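Local coordinates for protein CG4930 (Drosophila melanogaster, PDB 3ISM) that inhibits the nuclease EndoG by binding it in a protein–protein complex, at residues C[42-47]-C[57-62]; C[90-95]-C[105-110]; C[258-263]-C[306-311]; C[321-326]-C[337-342]. The protein carries 1 engineered substitution. All coordinates share one frame; numbering follows the deposited sequence.

Contact 1: C[42-47]-C[57-62]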
loop_
_atom_site.group_PDB
_atom_site.type_symbol
_atom_site.label_atom_id
_atom_site.label_comp_id
_atom_site.label_asym_id
_atom_site.label_seq_id
_atom_site.Cartn_x
_atom_site.Cartn_y
_atom_site.Cartn_z
ATOM N N THR C 42 -2.291 -31.173 -9.376
ATOM C CA THR C 42 -2.147 -31.777 -8.050
ATOM C C THR C 42 -0.708 -31.751 -7.484
ATOM O O THR C 42 -0.522 -31.688 -6.270
ATOM C CB THR C 42 -2.665 -33.233 -8.062
ATOM O OG1 THR C 42 -1.978 -33.967 -9.085
ATOM C CG2 THR C 42 -4.160 -33.266 -8.366
ATOM N N ARG C 43 0.302 -31.801 -8.356
ATOM C CA ARG C 43 1.693 -31.954 -7.901
ATOM C C ARG C 43 2.554 -30.708 -8.085
ATOM O O ARG C 43 3.637 -30.594 -7.497
ATOM C CB ARG C 43 2.359 -33.147 -8.590
ATOM C CG ARG C 43 1.524 -34.415 -8.542
ATOM C CD ARG C 43 2.376 -35.662 -8.615
ATOM N NE ARG C 43 1.559 -36.872 -8.538
ATOM C CZ ARG C 43 1.989 -38.087 -8.868
ATOM N NH1 ARG C 43 3.233 -38.261 -9.299
ATOM N NH2 ARG C 43 1.178 -39.132 -8.767
ATOM N N VAL C 44 2.089 -29.779 -8.911
ATOM C CA VAL C 44 2.878 -28.589 -9.194
ATOM C C VAL C 44 2.179 -27.303 -8.737
ATOM O O VAL C 44 2.759 -26.505 -7.986
ATOM C CB VAL C 44 3.272 -28.512 -10.684
ATOM C CG1 VAL C 44 4.256 -27.389 -10.901
ATOM C CG2 VAL C 44 3.879 -29.825 -11.137
ATOM N N GLN C 45 0.938 -27.116 -9.185
ATOM C CA GLN C 45 0.123 -25.972 -8.774
ATOM C C GLN C 45 -0.537 -26.215 -7.417
ATOM O O GLN C 45 -1.766 -26.319 -7.321
ATOM C CB GLN C 45 -0.954 -25.665 -9.817
ATOM C CG GLN C 45 -0.450 -25.013 -11.083
ATOM C CD GLN C 45 -1.503 -24.983 -12.187
ATOM O OE1 GLN C 45 -2.168 -25.990 -12.465
ATOM N NE2 GLN C 45 -1.648 -23.827 -12.831
ATOM N N VAL C 46 0.271 -26.294 -6.367
ATOM C CA VAL C 46 -0.270 -26.529 -5.038
ATOM C C VAL C 46 -0.375 -25.201 -4.299
ATOM O O VAL C 46 0.635 -24.526 -4.080
ATOM C CB VAL C 46 0.581 -27.548 -4.234
ATOM C CG1 VAL C 46 -0.136 -27.942 -2.949
ATOM C CG2 VAL C 46 0.873 -28.784 -5.079
ATOM N N ASP C 47 -1.598 -24.826 -3.922
ATOM C CA ASP C 47 -1.826 -23.584 -3.180
ATOM C C ASP C 47 -1.566 -23.755 -1.682
ATOM O O ASP C 47 -2.180 -23.087 -0.851
ATOM C CB ASP C 47 -3.238 -23.038 -3.429
ATOM C CG ASP C 47 -3.312 -22.127 -4.651
ATOM O OD1 ASP C 47 -2.495 -22.304 -5.584
ATOM O OD2 ASP C 47 -4.193 -21.238 -4.677
ATOM N N GLU C 57 11.149 -30.556 -8.843
ATOM C CA GLU C 57 11.280 -31.966 -9.226
ATOM C C GLU C 57 9.961 -32.544 -9.751
ATOM O O GLU C 57 9.961 -33.261 -10.762
ATOM C CB GLU C 57 11.851 -32.834 -8.099
ATOM C CG GLU C 57 12.185 -34.319 -8.510
ATOM C CD GLU C 57 13.115 -34.440 -9.749
ATOM O OE1 GLU C 57 13.761 -33.437 -10.127
ATOM O OE2 GLU C 57 13.197 -35.533 -10.358
ATOM N N ASN C 58 8.856 -32.211 -9.070
ATOM C CA ASN C 58 7.521 -32.650 -9.483
ATOM C C ASN C 58 7.207 -32.238 -10.926
ATOM O O ASN C 58 6.679 -33.035 -11.717
ATOM C CB ASN C 58 6.443 -32.107 -8.534
ATOM C CG ASN C 58 6.390 -32.856 -7.203
ATOM O OD1 ASN C 58 7.081 -33.866 -7.008
ATOM N ND2 ASN C 58 5.570 -32.356 -6.274
ATOM N N PHE C 59 7.538 -30.998 -11.268
ATOM C CA PHE C 59 7.340 -30.552 -12.642
ATOM C C PHE C 59 8.307 -31.240 -13.590
ATOM O O PHE C 59 7.902 -31.630 -14.689
ATOM C CB PHE C 59 7.459 -29.034 -12.832
ATOM C CG PHE C 59 7.238 -28.612 -14.277
ATOM C CD1 PHE C 59 5.949 -28.539 -14.791
ATOM C CD2 PHE C 59 8.312 -28.363 -15.129
ATOM C CE1 PHE C 59 5.728 -28.207 -16.118
ATOM C CE2 PHE C 59 8.095 -28.015 -16.471
ATOM C CZ PHE C 59 6.807 -27.933 -16.963
ATOM N N ASP C 60 9.575 -31.366 -13.195
ATOM C CA ASP C 60 10.560 -32.048 -14.057
ATOM C C ASP C 60 10.112 -33.478 -14.404
ATOM O O ASP C 60 10.253 -33.903 -15.550
ATOM C CB ASP C 60 11.945 -32.052 -13.410
ATOM C CG ASP C 60 13.028 -32.649 -14.316
ATOM O OD1 ASP C 60 12.939 -33.832 -14.709
ATOM O OD2 ASP C 60 14.001 -31.930 -14.615
ATOM N N ARG C 61 9.555 -34.199 -13.426
ATOM C CA ARG C 61 9.011 -35.534 -13.668
ATOM C C ARG C 61 7.732 -35.533 -14.512
ATOM O O ARG C 61 7.495 -36.455 -15.272
ATOM C CB ARG C 61 8.741 -36.270 -12.353
ATOM C CG ARG C 61 9.981 -36.745 -11.596
ATOM C CD ARG C 61 10.625 -37.977 -12.243
ATOM N NE ARG C 61 9.750 -39.158 -12.255
ATOM C CZ ARG C 61 9.581 -39.989 -11.223
ATOM N NH1 ARG C 61 10.214 -39.777 -10.073
ATOM N NH2 ARG C 61 8.765 -41.034 -11.338
ATOM N N THR C 62 6.890 -34.527 -14.361
ATOM C CA THR C 62 5.726 -34.412 -15.238
ATOM C C THR C 62 6.139 -34.070 -16.686
ATOM O O THR C 62 5.666 -34.691 -17.654
ATOM C CB THR C 62 4.689 -33.392 -14.700
ATOM O OG1 THR C 62 4.393 -33.695 -13.326
ATOM C CG2 THR C 62 3.402 -33.493 -15.516
#
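The C-terminal end of helix 32-43 and the residue after it, R43 and V44, meet N58 and F59 on helix 52-75. The polar tie is N58 ND2 to R43 O, 2.9 Å long with an N-H...O angle of 151°. It lies in the carbonyl plane on a lone pair of R43 O, whereas the oxygen sits slightly out of the amide plane of N58. The side chain of N58, with CG beside the backbone N (chi1 -76°), also lays its CB 3.4 Å from R43 O. With an alanine at N58 the amide is gone, and R43 O would probably be left without its donor, the end of helix 32-43 being less firmly tied. In the helical bundle of this Ku C-terminal-domain-like region the bond joins two partly exposed residues, and the buried V44 packs beside it. V44 CG2 rests 3.8 Å from F59 CA and 4.0 Å from F59 CB, meeting the ring at its edge. Beyond V44, the F59 ring packs against Y102, Y36 and I40. T62, one turn after N58, hydrogen-bonds through OG1 to N58 O at 2.9 Å, an oxygen that T62 N reaches from the opposite face. The extended chain of R43 leads away from segment 57-62, NH1 bonding to D24 O and the guanidinium making a cation-pi contact with Y25.

Contact 2: C[90-95]-C[105-110]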
loop_
_atom_site.group_PDB
_atom_site.type_symbol
_atom_site.label_atom_id
_atom_site.label_comp_id
_atom_site.label_asym_id
_atom_site.label_seq_id
_atom_site.Cartn_x
_atom_site.Cartn_y
_atom_site.Cartn_z
ATOM N N GLN C 90 -1.679 -31.177 -29.144
ATOM C CA GLN C 90 -2.353 -30.645 -27.963
ATOM C C GLN C 90 -1.533 -30.768 -26.681
ATOM O O GLN C 90 -1.464 -29.825 -25.906
ATOM C CB GLN C 90 -3.706 -31.326 -27.773
ATOM C CG GLN C 90 -4.726 -31.001 -28.852
ATOM C CD GLN C 90 -6.091 -31.588 -28.557
ATOM O OE1 GLN C 90 -6.477 -31.735 -27.394
ATOM N NE2 GLN C 90 -6.847 -31.908 -29.612
ATOM N N LEU C 91 -0.929 -31.931 -26.452
ATOM C CA LEU C 91 -0.040 -32.127 -25.293
ATOM C C LEU C 91 1.195 -31.222 -25.388
ATOM O O LEU C 91 1.575 -30.591 -24.398
ATOM C CB LEU C 91 0.371 -33.605 -25.115
ATOM C CG LEU C 91 1.304 -33.950 -23.923
ATOM C CD1 LEU C 91 0.726 -33.479 -22.611
ATOM C CD2 LEU C 91 1.593 -35.444 -23.851
ATOM N N LEU C 92 1.790 -31.126 -26.575
ATOM C CA LEU C 92 2.970 -30.280 -26.758
ATOM C C LEU C 92 2.676 -28.821 -26.411
ATOM O O LEU C 92 3.448 -28.180 -25.700
ATOM C CB LEU C 92 3.520 -30.390 -28.183
ATOM C CG LEU C 92 4.831 -29.674 -28.530
ATOM C CD1 LEU C 92 5.934 -30.151 -27.626
ATOM C CD2 LEU C 92 5.193 -29.948 -29.987
ATOM N N GLU C 93 1.558 -28.315 -26.919
ATOM C CA GLU C 93 1.116 -26.960 -26.635
ATOM C C GLU C 93 0.900 -26.695 -25.135
ATOM O O GLU C 93 1.410 -25.722 -24.595
ATOM C CB GLU C 93 -0.174 -26.679 -27.403
ATOM C CG GLU C 93 -0.548 -25.233 -27.415
ATOM C CD GLU C 93 -1.210 -24.812 -28.726
ATOM O OE1 GLU C 93 -1.819 -25.672 -29.431
ATOM O OE2 GLU C 93 -1.106 -23.609 -29.042
ATOM N N GLU C 94 0.135 -27.560 -24.475
ATOM C CA GLU C 94 -0.076 -27.456 -23.027
ATOM C C GLU C 94 1.240 -27.558 -22.259
ATOM O O GLU C 94 1.523 -26.733 -21.376
ATOM C CB GLU C 94 -1.041 -28.540 -22.546
ATOM C CG GLU C 94 -1.434 -28.444 -21.072
ATOM C CD GLU C 94 -2.389 -27.303 -20.771
ATOM O OE1 GLU C 94 -3.159 -26.902 -21.666
ATOM O OE2 GLU C 94 -2.382 -26.817 -19.624
ATOM N N TYR C 95 2.051 -28.554 -22.604
ATOM C CA TYR C 95 3.333 -28.732 -21.921
ATOM C C TYR C 95 4.252 -27.501 -22.085
ATOM O O TYR C 95 4.784 -26.989 -21.082
ATOM C CB TYR C 95 4.014 -30.048 -22.293
ATOM C CG TYR C 95 5.498 -30.067 -22.013
ATOM C CD1 TYR C 95 5.998 -29.712 -20.763
ATOM C CD2 TYR C 95 6.406 -30.433 -22.999
ATOM C CE1 TYR C 95 7.361 -29.701 -20.520
ATOM C CE2 TYR C 95 7.765 -30.441 -22.749
ATOM C CZ TYR C 95 8.230 -30.076 -21.510
ATOM O OH TYR C 95 9.571 -30.086 -21.240
ATOM N N THR C 105 14.550 -24.408 -20.205
ATOM C CA THR C 105 15.755 -25.061 -20.679
ATOM C C THR C 105 15.626 -26.497 -21.188
ATOM O O THR C 105 16.024 -26.769 -22.263
ATOM C CB THR C 105 16.928 -24.875 -19.741
ATOM O OG1 THR C 105 17.280 -23.513 -19.729
ATOM C CG2 THR C 105 18.094 -25.660 -20.227
ATOM N N PRO C 106 15.048 -27.385 -20.411
ATOM C CA PRO C 106 14.840 -28.759 -20.831
ATOM C C PRO C 106 13.954 -28.766 -22.051
ATOM O O PRO C 106 14.228 -29.493 -22.925
ATOM C CB PRO C 106 14.139 -29.381 -19.645
ATOM C CG PRO C 106 14.518 -28.588 -18.531
ATOM C CD PRO C 106 15.063 -27.286 -18.959
ATOM N N TYR C 107 12.922 -27.941 -22.105
ATOM C CA TYR C 107 12.082 -27.885 -23.282
ATOM C C TYR C 107 12.882 -27.387 -24.492
ATOM O O TYR C 107 12.829 -27.969 -25.520
ATOM C CB TYR C 107 10.836 -27.026 -23.070
ATOM C CG TYR C 107 9.895 -26.991 -24.245
ATOM C CD1 TYR C 107 8.787 -27.773 -24.276
ATOM C CD2 TYR C 107 10.123 -26.174 -25.315
ATOM C CE1 TYR C 107 7.966 -27.761 -25.311
ATOM C CE2 TYR C 107 9.301 -26.155 -26.356
ATOM C CZ TYR C 107 8.220 -26.947 -26.362
ATOM O OH TYR C 107 7.387 -26.944 -27.400
ATOM N N ASN C 108 13.613 -26.305 -24.338
ATOM C CA ASN C 108 14.392 -25.739 -25.438
ATOM C C ASN C 108 15.411 -26.708 -26.069
ATOM O O ASN C 108 15.613 -26.704 -27.293
ATOM C CB ASN C 108 15.046 -24.409 -25.014
ATOM C CG ASN C 108 14.023 -23.285 -24.851
ATOM O OD1 ASN C 108 12.826 -23.491 -25.048
ATOM N ND2 ASN C 108 14.486 -22.102 -24.487
ATOM N N GLU C 109 16.032 -27.545 -25.245
ATOM C CA GLU C 109 16.989 -28.527 -25.755
ATOM C C GLU C 109 16.285 -29.688 -26.443
ATOM O O GLU C 109 16.747 -30.175 -27.472
ATOM C CB GLU C 109 17.858 -29.061 -24.625
ATOM C CG GLU C 109 18.738 -28.000 -23.990
ATOM C CD GLU C 109 19.462 -28.506 -22.760
ATOM O OE1 GLU C 109 19.280 -29.695 -22.392
ATOM O OE2 GLU C 109 20.212 -27.706 -22.155
ATOM N N TRP C 110 15.171 -30.127 -25.862
ATOM C CA TRP C 110 14.456 -31.291 -26.374
ATOM C C TRP C 110 13.715 -30.997 -27.684
ATOM O O TRP C 110 13.625 -31.850 -28.569
ATOM C CB TRP C 110 13.497 -31.816 -25.310
ATOM C CG TRP C 110 12.567 -32.895 -25.799
ATOM C CD1 TRP C 110 12.858 -34.222 -25.970
ATOM C CD2 TRP C 110 11.188 -32.737 -26.150
ATOM N NE1 TRP C 110 11.748 -34.895 -26.419
ATOM C CE2 TRP C 110 10.707 -34.008 -26.533
ATOM C CE3 TRP C 110 10.312 -31.641 -26.181
ATOM C CZ2 TRP C 110 9.397 -34.214 -26.942
ATOM C CZ3 TRP C 110 8.997 -31.852 -26.586
ATOM C CH2 TRP C 110 8.557 -33.127 -26.961
#
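The hydroxyl of Y107 is hydrogen-bonded to the backbone oxygen of L136, and L92 CD1 packs against the same OH at 3.5 Å. L92 lies square across Y107, and L92 CD1 also meets the edge of the W110 ring, 3.7 Å from W110 CZ3. Next to it Y95 and Y107 run alongside each other with opposite headings. Their planes are inclined at 58° with centroids 5.2 Å apart, and the tightest point is Y95 CE2 against Y107 CD1 at 3.2 Å. CG of Y107 is anti to the backbone N (chi1 -177°), which carries the ring across to helix 81-102. Helices 81-102 and 104-120 follow each other as a helical hairpin of the bundle, with 141° between the N-to-C directions of these turns. The axes of segments 90-95 and 105-110 come no nearer than 12.7 Å, a gap that large side chains span. The Y95 hydroxyl passes beside Y107 CB, at 3.8 Å, to accept a hydrogen bond from R67 NH1 on helix 52-75. A phenylalanine in place of Y95 lacks the hydroxyl, and R67 NH1 would probably lose this partner and be freer to turn. W110 CZ3 lies 4.3 Å from Y95 CE2, near the plane of the Y95 ring.

Contact 3: C[258-263]-C[306-311]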
loop_
_atom_site.group_PDB
_atom_site.type_symbol
_atom_site.label_atom_id
_atom_site.label_comp_id
_atom_site.label_asym_id
_atom_site.label_seq_id
_atom_site.Cartn_x
_atom_site.Cartn_y
_atom_site.Cartn_z
ATOM N N LYS C 258 -23.776 43.777 15.704
ATOM C CA LYS C 258 -24.268 45.053 15.171
ATOM C C LYS C 258 -25.686 44.912 14.620
ATOM O O LYS C 258 -26.584 45.662 15.009
ATOM C CB LYS C 258 -23.333 45.607 14.086
ATOM C CG LYS C 258 -22.511 46.825 14.500
ATOM C CD LYS C 258 -21.125 46.456 15.003
ATOM C CE LYS C 258 -20.310 47.706 15.321
ATOM N NZ LYS C 258 -18.869 47.388 15.506
ATOM N N LEU C 259 -25.873 43.938 13.725
ATOM C CA LEU C 259 -27.164 43.658 13.083
ATOM C C LEU C 259 -28.317 43.530 14.079
ATOM O O LEU C 259 -29.439 43.974 13.814
ATOM C CB LEU C 259 -27.071 42.370 12.255
ATOM C CG LEU C 259 -26.394 42.427 10.881
ATOM C CD1 LEU C 259 -25.752 41.076 10.532
ATOM C CD2 LEU C 259 -27.377 42.866 9.799
ATOM N N LEU C 260 -28.017 42.927 15.225
ATOM C CA LEU C 260 -29.010 42.623 16.240
ATOM C C LEU C 260 -29.136 43.692 17.330
ATOM O O LEU C 260 -30.206 43.851 17.920
ATOM C CB LEU C 260 -28.683 41.271 16.886
ATOM C CG LEU C 260 -28.808 39.987 16.065
ATOM C CD1 LEU C 260 -28.285 38.833 16.885
ATOM C CD2 LEU C 260 -30.242 39.722 15.623
ATOM N N PHE C 261 -28.051 44.416 17.607
ATOM C CA PHE C 261 -28.012 45.292 18.781
ATOM C C PHE C 261 -27.617 46.759 18.546
ATOM O O PHE C 261 -27.301 47.472 19.504
ATOM C CB PHE C 261 -27.145 44.672 19.888
ATOM C CG PHE C 261 -27.495 43.245 20.205
ATOM C CD1 PHE C 261 -28.726 42.925 20.765
ATOM C CD2 PHE C 261 -26.594 42.220 19.940
ATOM C CE1 PHE C 261 -29.056 41.607 21.056
ATOM C CE2 PHE C 261 -26.913 40.898 20.228
ATOM C CZ PHE C 261 -28.149 40.590 20.786
ATOM N N ASP C 262 -27.644 47.216 17.292
ATOM C CA ASP C 262 -27.462 48.645 16.997
ATOM C C ASP C 262 -28.697 49.431 17.440
ATOM O O ASP C 262 -28.612 50.615 17.767
ATOM C CB ASP C 262 -27.188 48.886 15.506
ATOM C CG ASP C 262 -25.731 48.639 15.123
ATOM O OD1 ASP C 262 -24.836 48.833 15.977
ATOM O OD2 ASP C 262 -25.480 48.255 13.958
ATOM N N GLY C 263 -29.837 48.746 17.437
ATOM C CA GLY C 263 -31.099 49.266 17.951
ATOM C C GLY C 263 -32.049 48.093 18.094
ATOM O O GLY C 263 -31.672 47.046 18.632
ATOM N N LYS C 306 -32.495 41.722 25.447
ATOM C CA LYS C 306 -33.125 42.656 24.509
ATOM C C LYS C 306 -34.520 42.207 24.062
ATOM O O LYS C 306 -35.179 42.907 23.283
ATOM C CB LYS C 306 -32.228 42.863 23.281
ATOM C CG LYS C 306 -30.953 43.647 23.563
ATOM C CD LYS C 306 -31.132 45.124 23.269
ATOM C CE LYS C 306 -29.986 45.938 23.838
ATOM N NZ LYS C 306 -30.167 46.198 25.300
ATOM N N GLU C 307 -34.953 41.044 24.559
ATOM C CA GLU C 307 -36.258 40.442 24.238
ATOM C C GLU C 307 -36.450 40.141 22.750
ATOM O O GLU C 307 -37.540 40.335 22.200
ATOM C CB GLU C 307 -37.427 41.292 24.758
ATOM C CG GLU C 307 -37.390 41.575 26.246
ATOM C CD GLU C 307 -38.772 41.636 26.854
ATOM O OE1 GLU C 307 -39.518 42.610 26.592
ATOM O OE2 GLU C 307 -39.105 40.697 27.604
ATOM N N LEU C 308 -35.391 39.656 22.110
ATOM C CA LEU C 308 -35.462 39.258 20.710
ATOM C C LEU C 308 -35.970 37.821 20.609
ATOM O O LEU C 308 -35.281 36.927 20.100
ATOM C CB LEU C 308 -34.099 39.430 20.025
ATOM C CG LEU C 308 -33.539 40.862 20.026
ATOM C CD1 LEU C 308 -32.238 40.952 19.222
ATOM C CD2 LEU C 308 -34.570 41.888 19.522
ATOM N N LEU C 309 -37.191 37.625 21.104
ATOM C CA LEU C 309 -37.836 36.317 21.210
ATOM C C LEU C 309 -38.021 35.620 19.873
ATOM O O LEU C 309 -37.872 34.398 19.786
ATOM C CB LEU C 309 -39.199 36.465 21.886
ATOM C CG LEU C 309 -39.364 36.080 23.358
ATOM C CD1 LEU C 309 -38.307 36.716 24.272
ATOM C CD2 LEU C 309 -40.790 36.439 23.801
ATOM N N ASP C 310 -38.355 36.403 18.846
ATOM C CA ASP C 310 -38.494 35.905 17.478
ATOM C C ASP C 310 -37.173 35.334 16.989
ATOM O O ASP C 310 -37.148 34.274 16.353
ATOM C CB ASP C 310 -38.942 37.023 16.531
ATOM C CG ASP C 310 -40.346 37.504 16.815
ATOM O OD1 ASP C 310 -40.555 38.737 16.815
ATOM O OD2 ASP C 310 -41.238 36.653 17.036
ATOM N N PHE C 311 -36.084 36.038 17.295
ATOM C CA PHE C 311 -34.759 35.582 16.909
ATOM C C PHE C 311 -34.410 34.309 17.672
ATOM O O PHE C 311 -33.951 33.343 17.071
ATOM C CB PHE C 311 -33.694 36.665 17.124
ATOM C CG PHE C 311 -32.356 36.335 16.491
ATOM C CD1 PHE C 311 -32.163 36.479 15.120
ATOM C CD2 PHE C 311 -31.294 35.884 17.268
ATOM C CE1 PHE C 311 -30.935 36.179 14.535
ATOM C CE2 PHE C 311 -30.060 35.585 16.689
ATOM C CZ PHE C 311 -29.881 35.733 15.320
#
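One face of the F311 ring is covered by L260, whose CD2 stands 3.8 Å from the ring centroid and 13° off the normal, a CH-pi contact over the centre. L260 CB in turn covers a face of the neighbouring F261 ring, which K306 CG and L308 CD1 approach obliquely. In the C-terminal helical bundle this joins the end of helix 238-261 to the link between helices 290-305 and 309-317. E307, with positive phi, breaks from the helical path, and L308 follows as the centre of an inverse gamma turn and the N-cap residue of helix 309-317. F311, three residues on in the first turn of that helix, faces L260. The second methyl of L260, CD1, lies 3.7 Å from F311 CE2, so both branches of the leucine bear on the ring. A273 and L299, from the two intervening helices, close around L260. On the more exposed side, the bent chain of K306 crosses F261 with its methylenes, CG to F261 CD1 at 3.6 Å, while NZ makes a long, weak ion pair with E302. L308 CD1 rests against both L260 and F261, 3.7 Å from F261 CE1 and 3.8 Å from L260 O.

Contact 4: C[321-326]-C[337-342]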
loop_
_atom_site.group_PDB
_atom_site.type_symbol
_atom_site.label_atom_id
_atom_site.label_comp_id
_atom_site.label_asym_id
_atom_site.label_seq_id
_atom_site.Cartn_x
_atom_site.Cartn_y
_atom_site.Cartn_z
ATOM N N LEU C 321 -28.630 26.646 16.450
ATOM C CA LEU C 321 -27.437 27.491 16.363
ATOM C C LEU C 321 -26.693 27.602 17.688
ATOM O O LEU C 321 -25.922 28.539 17.919
ATOM C CB LEU C 321 -27.775 28.866 15.773
ATOM C CG LEU C 321 -28.327 28.784 14.339
ATOM C CD1 LEU C 321 -28.537 30.172 13.744
ATOM C CD2 LEU C 321 -27.432 27.907 13.425
ATOM N N GLY C 322 -26.916 26.614 18.545
ATOM C CA GLY C 322 -26.245 26.540 19.831
ATOM C C GLY C 322 -24.836 26.013 19.703
ATOM O O GLY C 322 -24.281 25.996 18.600
ATOM N N PRO C 323 -24.244 25.597 20.834
ATOM C CA PRO C 323 -22.910 25.019 20.873
ATOM C C PRO C 323 -22.722 23.931 19.824
ATOM O O PRO C 323 -23.667 23.190 19.516
ATOM C CB PRO C 323 -22.830 24.426 22.283
ATOM C CG PRO C 323 -23.692 25.330 23.101
ATOM C CD PRO C 323 -24.842 25.677 22.182
ATOM N N SER C 324 -21.522 23.866 19.249
ATOM C CA SER C 324 -21.190 22.803 18.299
ATOM C C SER C 324 -21.126 21.458 19.017
ATOM O O SER C 324 -20.692 21.400 20.173
ATOM C CB SER C 324 -19.860 23.100 17.628
ATOM O OG SER C 324 -19.606 22.187 16.578
ATOM N N CYS C 325 -21.553 20.391 18.335
ATOM C CA CYS C 325 -21.566 19.051 18.935
ATOM C C CYS C 325 -21.450 17.922 17.901
ATOM O O CYS C 325 -21.228 18.180 16.708
ATOM C CB CYS C 325 -22.799 18.870 19.837
ATOM S SG CYS C 325 -24.353 18.723 18.972
ATOM N N ALA C 326 -21.572 16.669 18.365
ATOM C CA ALA C 326 -21.404 15.478 17.505
ATOM C C ALA C 326 -22.419 15.412 16.376
ATOM O O ALA C 326 -22.301 14.591 15.465
ATOM C CB ALA C 326 -21.453 14.188 18.326
ATOM N N PRO C 337 -21.520 14.824 26.005
ATOM C CA PRO C 337 -22.834 15.318 26.435
ATOM C C PRO C 337 -23.394 16.359 25.468
ATOM O O PRO C 337 -22.692 17.313 25.114
ATOM C CB PRO C 337 -22.547 15.951 27.803
ATOM C CG PRO C 337 -21.099 16.339 27.755
ATOM C CD PRO C 337 -20.417 15.370 26.824
ATOM N N LEU C 338 -24.639 16.168 25.043
ATOM C CA LEU C 338 -25.291 17.111 24.134
ATOM C C LEU C 338 -25.670 18.407 24.875
ATOM O O LEU C 338 -25.908 18.382 26.089
ATOM C CB LEU C 338 -26.517 16.459 23.476
ATOM C CG LEU C 338 -26.263 15.407 22.383
ATOM C CD1 LEU C 338 -27.432 14.436 22.269
ATOM C CD2 LEU C 338 -25.971 16.047 21.036
ATOM N N PRO C 339 -25.732 19.544 24.151
ATOM C CA PRO C 339 -25.975 20.813 24.828
ATOM C C PRO C 339 -27.469 21.143 24.958
ATOM O O PRO C 339 -27.925 22.170 24.440
ATOM C CB PRO C 339 -25.270 21.824 23.918
ATOM C CG PRO C 339 -25.317 21.201 22.540
ATOM C CD PRO C 339 -25.604 19.726 22.692
ATOM N N PHE C 340 -28.214 20.284 25.653
ATOM C CA PHE C 340 -29.653 20.482 25.836
ATOM C C PHE C 340 -29.919 21.775 26.598
ATOM O O PHE C 340 -30.815 22.543 26.240
ATOM C CB PHE C 340 -30.287 19.313 26.605
ATOM C CG PHE C 340 -30.143 17.974 25.934
ATOM C CD1 PHE C 340 -30.832 17.688 24.758
ATOM C CD2 PHE C 340 -29.345 16.984 26.503
ATOM C CE1 PHE C 340 -30.704 16.438 24.137
ATOM C CE2 PHE C 340 -29.213 15.725 25.898
ATOM C CZ PHE C 340 -29.894 15.452 24.712
ATOM N N GLU C 341 -29.101 22.005 27.626
ATOM C CA GLU C 341 -29.278 23.080 28.609
ATOM C C GLU C 341 -29.237 24.489 28.008
ATOM O O GLU C 341 -29.923 25.390 28.500
ATOM C CB GLU C 341 -28.236 22.968 29.745
ATOM C CG GLU C 341 -27.815 21.534 30.145
ATOM C CD GLU C 341 -26.797 20.900 29.174
ATOM O OE1 GLU C 341 -25.903 21.616 28.657
ATOM O OE2 GLU C 341 -26.891 19.676 28.928
ATOM N N PHE C 342 -28.425 24.672 26.961
ATOM C CA PHE C 342 -28.300 25.964 26.266
ATOM C C PHE C 342 -29.640 26.481 25.732
ATOM O O PHE C 342 -29.933 27.676 25.817
ATOM C CB PHE C 342 -27.281 25.873 25.112
ATOM C CG PHE C 342 -27.321 27.055 24.167
ATOM C CD1 PHE C 342 -26.602 28.205 24.450
ATOM C CD2 PHE C 342 -28.087 27.014 23.005
ATOM C CE1 PHE C 342 -26.642 29.293 23.598
ATOM C CE2 PHE C 342 -28.137 28.098 22.153
ATOM C CZ PHE C 342 -27.406 29.244 22.451
#
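The backbones at G322, P323 and C325 run antiparallel to those at F342, P339 and L338 without strand pairing, CA to CA 6.8 Å for G322 and F342, 6.5 Å for P323 and P339, and 6.7 Å for C325 and L338; P339 is the centre of an inverse gamma turn leading into the short, weakly bonded helix 340-343. P323 lies on the F342 ring: CD stands 3.7 Å from the centroid and 22° off the normal, a CH-pi contact displaced toward the rim, with P323 CD to F342 CG at 3.5 Å. CG of F342 is anti to the backbone N (chi1 167°), which turns the ring toward G322 and P323. G322, having no side chain, admits the ring closely, G322 CA to F342 CE2 being 3.4 Å; its backbone N and O bond outside, to Y343 OH and K281 NZ. P323 and P339 lie flank to flank, CB to CB at 3.9 Å. Further along, C325 SG packs on L338 CD2 in one of two conformers, a less certain contact. F297 and W312 frame the F342 ring from helices 290-305 and 309-317, fastening this loop onto the C-terminal bundle. With apolar and CH-pi contacts and no hydrogen bond between the segments, the join depends on close packing.

The chain carries two separate helical bodies. Contacts 1 and 2 share the N-terminal one and touch, F59 CZ to Y95 CE1 at 4.0 Å, as helices 52-75 and 81-102 lie side by side; contacts 3 and 4 belong to the C-terminal one, centres about 22 Å apart, and do not touch. All four are mainly buried, but contact 3 has an exposed lysine at its border. Contact 1 alone has a hydrogen bond between its segments; contact 2 is aromatic packing with outward-bonded hydroxyls, contact 3 leucines and lysine methylenes on phenylalanines, contact 4 proline on phenylalanine. Segments of contacts 1, 2 and 4 also meet the CG8862 chain, whereas contact 3 meets no other chain.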